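Long-range contact in NAD-dependent dehydrogenase (Rhizobium meliloti, PDB 4Z0P), which reduces glyoxylate and hydroxypyruvate with NADPH as the electron donor: residues G144-G149 and A189-T194. Residues are numbered along the deposited sequence; the frame is centred on the assembly and turned at random. Where two conformers were deposited one is given.
Sequences GIMGMG and AFLGRT. With NDP (NADPH dihydro-nicotinamide-adenine-dinucleotide phosphate), chain H.
Phe190 of helix 187-193 drives its ring against strand 142-146. Phe190 CZ lies 3.5 Å from Gly144 C, and the amide N of Ile145 sits at the ring edge, near its plane. CG of Phe190 is anti to the backbone N (chi1 159°), which carries the ring off the helix onto the strand. A side chain on Gly144 would run into Phe190 CZ and Thr194 OG1, so the missing side chain lets the helix pack closely.

The apolar contact continues at Met146, whose CG meets Phe190 CE1 at 3.5 Å. Met146 SD makes an oblique Met-aromatic contact, 5.3 Å from the centroid of the Phe190 ring, and also reaches Leu191 CD2 at 4.3 Å. Trp169 and Leu197, from the two neighbouring strands, touch both Met146 and Phe190.

Thr194 OG1 donates to Phe190 O (2.8 Å) from above the carbonyl plane, while Arg193 N arrives from the opposite face; the same hydroxyl covers the centre of one ring face. Thr194 CG2 lies 3.6 Å from Gly144 N, packing the methyl on the strand backbone. A valine at Thr194 would probably cost Phe190 O one of its two donors.

Beyond the strand, Met148 N makes a weak hydrogen bond to NADPH O3B (3.0 Å). Strand, glycine-rich turn and following helix are characteristic of the dinucleotide-binding Rossmann fold, here packed against a helix that connects parallel strands.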
ATOM      1  N   GLY A 144      -5.822   8.998  11.343  1.00 19.24           N
ATOM      2  CA  GLY A 144      -6.624   8.869  12.550  1.00 20.98           C
ATOM      3  C   GLY A 144      -7.655   7.788  12.316  1.00 21.40           C
ATOM      4  O   GLY A 144      -8.438   7.902  11.383  1.00 21.02           O
ATOM      5  N   ILE A 145      -7.664   6.757  13.159  1.00 19.66           N
ATOM      6  CA  ILE A 145      -8.570   5.630  12.986  1.00 18.52           C
ATOM      7  C   ILE A 145      -9.656   5.674  14.037  1.00 20.63           C
ATOM      8  O   ILE A 145      -9.354   5.700  15.236  1.00 20.36           O
ATOM      9  CB  ILE A 145      -7.822   4.287  13.076  1.00 17.19           C
ATOM     10  CG1 ILE A 145      -6.752   4.212  11.974  1.00 19.82           C
ATOM     11  CG2 ILE A 145      -8.811   3.131  12.933  1.00 22.64           C
ATOM     12  CD1 ILE A 145      -5.738   3.127  12.203  1.00 25.46           C
ATOM     13  N   MET A 146     -10.916   5.740  13.579  1.00 19.93           N
ATOM     14  CA  MET A 146     -12.082   5.623  14.454  1.00 20.19           C
ATOM     15  C   MET A 146     -12.508   4.151  14.493  1.00 23.25           C
ATOM     16  O   MET A 146     -12.932   3.588  13.477  1.00 21.11           O
ATOM     17  CB  MET A 146     -13.210   6.531  14.007  1.00 22.62           C
ATOM     18  CG  MET A 146     -12.910   7.996  14.271  1.00 20.88           C
ATOM     19  SD  MET A 146     -14.058   9.198  13.605  1.00 22.70           S
ATOM     20  CE  MET A 146     -15.514   8.854  14.542  1.00 21.73           C
ATOM     21  N   GLY A 147     -12.404   3.560  15.691  1.00 21.81           N
ATOM     22  CA  GLY A 147     -12.602   2.126  15.925  1.00 22.89           C
ATOM     23  C   GLY A 147     -11.273   1.462  16.188  1.00 22.69           C
ATOM     24  O   GLY A 147     -10.483   1.289  15.266  1.00 26.10           O
ATOM     25  N   MET A 148     -11.008   1.127  17.443  1.00 21.51           N
ATOM     26  CA  MET A 148      -9.727   0.577  17.907  0.50 23.52           C
ATOM     27  C   MET A 148      -9.913  -0.858  18.380  1.00 23.40           C
ATOM     28  O   MET A 148      -9.445  -1.234  19.460  1.00 23.93           O
ATOM     29  CB  MET A 148      -9.190   1.422  19.072  0.50 24.28           C
ATOM     30  CG  MET A 148      -8.534   2.716  18.655  0.50 28.81           C
ATOM     31  SD  MET A 148      -6.898   2.386  17.981  0.50 27.23           S
ATOM     32  CE  MET A 148      -7.224   2.409  16.223  0.50 18.24           C
ATOM     33  N   GLY A 149     -10.616  -1.647  17.585  1.00 22.62           N
ATOM     34  CA  GLY A 149     -10.861  -3.028  17.901  1.00 24.87           C
ATOM     35  C   GLY A 149      -9.876  -3.927  17.188  1.00 23.57           C
ATOM     36  O   GLY A 149      -8.730  -3.538  16.918  1.00 20.86           O
ATOM     37  N   ALA A 189     -10.493  16.689  19.631  1.00 24.68           N
ATOM     38  CA  ALA A 189      -9.037  16.848  19.630  1.00 27.05           C
ATOM     39  C   ALA A 189      -8.404  15.889  18.616  1.00 23.85           C
ATOM     40  O   ALA A 189      -7.493  16.259  17.861  1.00 26.31           O
ATOM     41  CB  ALA A 189      -8.487  16.605  21.023  1.00 33.15           C
ATOM     42  N   PHE A 190      -8.900  14.653  18.611  1.00 24.37           N
ATOM     43  CA  PHE A 190      -8.491  13.636  17.645  1.00 23.89           C
ATOM     44  C   PHE A 190      -8.741  14.075  16.198  1.00 22.74           C
ATOM     45  O   PHE A 190      -7.835  14.004  15.374  1.00 21.82           O
ATOM     46  CB  PHE A 190      -9.165  12.293  17.996  1.00 23.92           C
ATOM     47  CG  PHE A 190      -9.250  11.309  16.860  1.00 21.83           C
ATOM     48  CD1 PHE A 190     -10.331  11.330  16.001  1.00 22.37           C
ATOM     49  CD2 PHE A 190      -8.296  10.311  16.694  1.00 22.89           C
ATOM     50  CE1 PHE A 190     -10.418  10.418  14.952  1.00 22.92           C
ATOM     51  CE2 PHE A 190      -8.403   9.382  15.662  1.00 21.24           C
ATOM     52  CZ  PHE A 190      -9.461   9.444  14.787  1.00 21.47           C
ATOM     53  N   LEU A 191      -9.942  14.558  15.899  1.00 21.12           N
ATOM     54  CA  LEU A 191     -10.272  14.995  14.529  1.00 22.16           C
ATOM     55  C   LEU A 191      -9.369  16.128  14.070  1.00 23.02           C
ATOM     56  O   LEU A 191      -8.882  16.110  12.939  1.00 22.03           O
ATOM     57  CB  LEU A 191     -11.734  15.437  14.441  1.00 22.58           C
ATOM     58  CG  LEU A 191     -12.772  14.337  14.642  1.00 24.45           C
ATOM     59  CD1 LEU A 191     -14.153  14.948  14.825  1.00 23.17           C
ATOM     60  CD2 LEU A 191     -12.783  13.346  13.478  1.00 21.78           C
ATOM     61  N   GLY A 192      -9.115  17.102  14.947  1.00 23.25           N
ATOM     62  CA  GLY A 192      -8.310  18.258  14.587  1.00 23.49           C
ATOM     63  C   GLY A 192      -6.865  17.945  14.241  1.00 23.15           C
ATOM     64  O   GLY A 192      -6.209  18.740  13.577  1.00 24.71           O
ATOM     65  N   ARG A 193      -6.377  16.782  14.673  1.00 23.48           N
ATOM     66  CA  ARG A 193      -5.039  16.295  14.326  1.00 24.44           C
ATOM     67  C   ARG A 193      -5.004  15.389  13.091  1.00 25.09           C
ATOM     68  O   ARG A 193      -3.919  15.090  12.598  1.00 25.30           O
ATOM     69  CB  ARG A 193      -4.473  15.471  15.474  1.00 26.47           C
ATOM     70  CG  ARG A 193      -4.156  16.269  16.712  1.00 30.94           C
ATOM     71  CD  ARG A 193      -3.565  15.348  17.764  1.00 34.79           C
ATOM     72  NE  ARG A 193      -2.284  14.789  17.342  1.00 34.68           N
ATOM     73  CZ  ARG A 193      -1.600  13.856  18.003  1.00 39.84           C
ATOM     74  NH1 ARG A 193      -2.073  13.322  19.123  1.00 31.81           N
ATOM     75  NH2 ARG A 193      -0.434  13.437  17.540  1.00 36.97           N
ATOM     76  N   THR A 194      -6.165  14.975  12.586  1.00 21.13           N
ATOM     77  CA  THR A 194      -6.239  13.917  11.605  1.00 18.57           C
ATOM     78  C   THR A 194      -6.255  14.461  10.188  1.00 22.59           C
ATOM     79  O   THR A 194      -7.104  15.257   9.850  1.00 21.69           O
ATOM     80  CB  THR A 194      -7.478  13.036  11.855  1.00 21.82           C
ATOM     81  OG1 THR A 194      -7.293  12.369  13.107  1.00 21.95           O
ATOM     82  CG2 THR A 194      -7.645  12.001  10.740  1.00 20.13           C
TER
HETATM   83  PA  NDP H 407     -14.366  -4.723  17.177  1.00 22.22           P
HETATM   84  O1A NDP H 407     -15.629  -5.023  17.970  1.00 23.33           O
HETATM   85  O2A NDP H 407     -13.136  -5.494  17.524  1.00 20.98           O
HETATM   86  O5B NDP H 407     -14.075  -3.180  17.377  1.00 22.21           O
HETATM   87  C5B NDP H 407     -15.066  -2.175  17.339  1.00 22.18           C
HETATM   88  C4B NDP H 407     -14.447  -0.890  17.815  1.00 20.95           C
HETATM   89  O4B NDP H 407     -15.411   0.139  17.609  1.00 22.00           O
HETATM   90  C3B NDP H 407     -14.103  -0.873  19.303  1.00 26.81           C
HETATM   91  O3B NDP H 407     -12.900  -0.129  19.460  1.00 25.11           O
HETATM   92  C2B NDP H 407     -15.273  -0.136  19.917  1.00 21.31           C
HETATM   93  O2B NDP H 407     -14.983   0.553  21.118  1.00 25.18           O
HETATM   94  C1B NDP H 407     -15.553   0.859  18.822  1.00 22.35           C
HETATM   95  N9A NDP H 407     -16.910   1.409  18.975  1.00 22.60           N
HETATM   96  C8A NDP H 407     -18.109   0.809  18.839  1.00 23.91           C
HETATM   97  N7A NDP H 407     -19.129   1.610  19.051  1.00 24.20           N
HETATM   98  C5A NDP H 407     -18.547   2.811  19.343  1.00 21.99           C
HETATM   99  C6A NDP H 407     -19.070   4.073  19.687  1.00 27.11           C
HETATM  100  N6A NDP H 407     -20.400   4.317  19.761  1.00 25.74           N
HETATM  101  N1A NDP H 407     -18.198   5.091  19.931  1.00 26.72           N
HETATM  102  C2A NDP H 407     -16.882   4.847  19.855  1.00 29.50           C
HETATM  103  N3A NDP H 407     -16.274   3.696  19.551  1.00 22.91           N
HETATM  104  C4A NDP H 407     -17.173   2.710  19.292  1.00 21.86           C
HETATM  105  O3  NDP H 407     -14.817  -4.887  15.635  1.00 20.43           O
HETATM  106  PN  NDP H 407     -13.762  -5.236  14.452  1.00 21.03           P
HETATM  107  O1N NDP H 407     -12.568  -4.347  14.546  1.00 21.42           O
HETATM  108  O2N NDP H 407     -13.562  -6.707  14.357  1.00 19.75           O
HETATM  109  O5D NDP H 407     -14.694  -4.864  13.216  1.00 20.48           O
HETATM  110  C5D NDP H 407     -15.120  -3.527  13.050  1.00 19.33           C
HETATM  111  C4D NDP H 407     -16.175  -3.430  11.957  1.00 20.88           C
HETATM  112  O4D NDP H 407     -15.568  -3.530  10.667  1.00 20.78           O
HETATM  113  C3D NDP H 407     -17.225  -4.532  11.920  1.00 21.22           C
HETATM  114  O3D NDP H 407     -18.251  -4.294  12.904  1.00 21.88           O
HETATM  115  C2D NDP H 407     -17.773  -4.505  10.507  1.00 19.17           C
HETATM  116  O2D NDP H 407     -18.909  -3.625  10.423  1.00 21.64           O
HETATM  117  C1D NDP H 407     -16.584  -3.872   9.739  1.00 19.03           C
HETATM  118  N1N NDP H 407     -16.022  -4.769   8.726  1.00 18.19           N
HETATM  119  C2N NDP H 407     -16.066  -4.438   7.377  1.00 19.14           C
HETATM  120  C3N NDP H 407     -15.532  -5.248   6.420  1.00 19.34           C
HETATM  121  C7N NDP H 407     -15.426  -4.853   4.978  1.00 19.89           C
HETATM  122  O7N NDP H 407     -15.185  -5.749   4.145  1.00 21.15           O
HETATM  123  N7N NDP H 407     -15.606  -3.599   4.621  1.00 18.97           N
HETATM  124  C4N NDP H 407     -14.942  -6.549   6.820  1.00 21.07           C
HETATM  125  C5N NDP H 407     -14.955  -6.830   8.277  1.00 19.76           C
HETATM  126  C6N NDP H 407     -15.444  -5.973   9.154  1.00 19.04           C
HETATM  127  P2B NDP H 407     -14.774  -0.239  22.504  1.00 37.25           P
HETATM  128  O1X NDP H 407     -13.433  -0.906  22.341  1.00 63.70           O
HETATM  129  O2X NDP H 407     -14.760   0.898  23.509  1.00 36.38           O
HETATM  130  O3X NDP H 407     -15.913  -1.179  22.644  1.00 31.15           O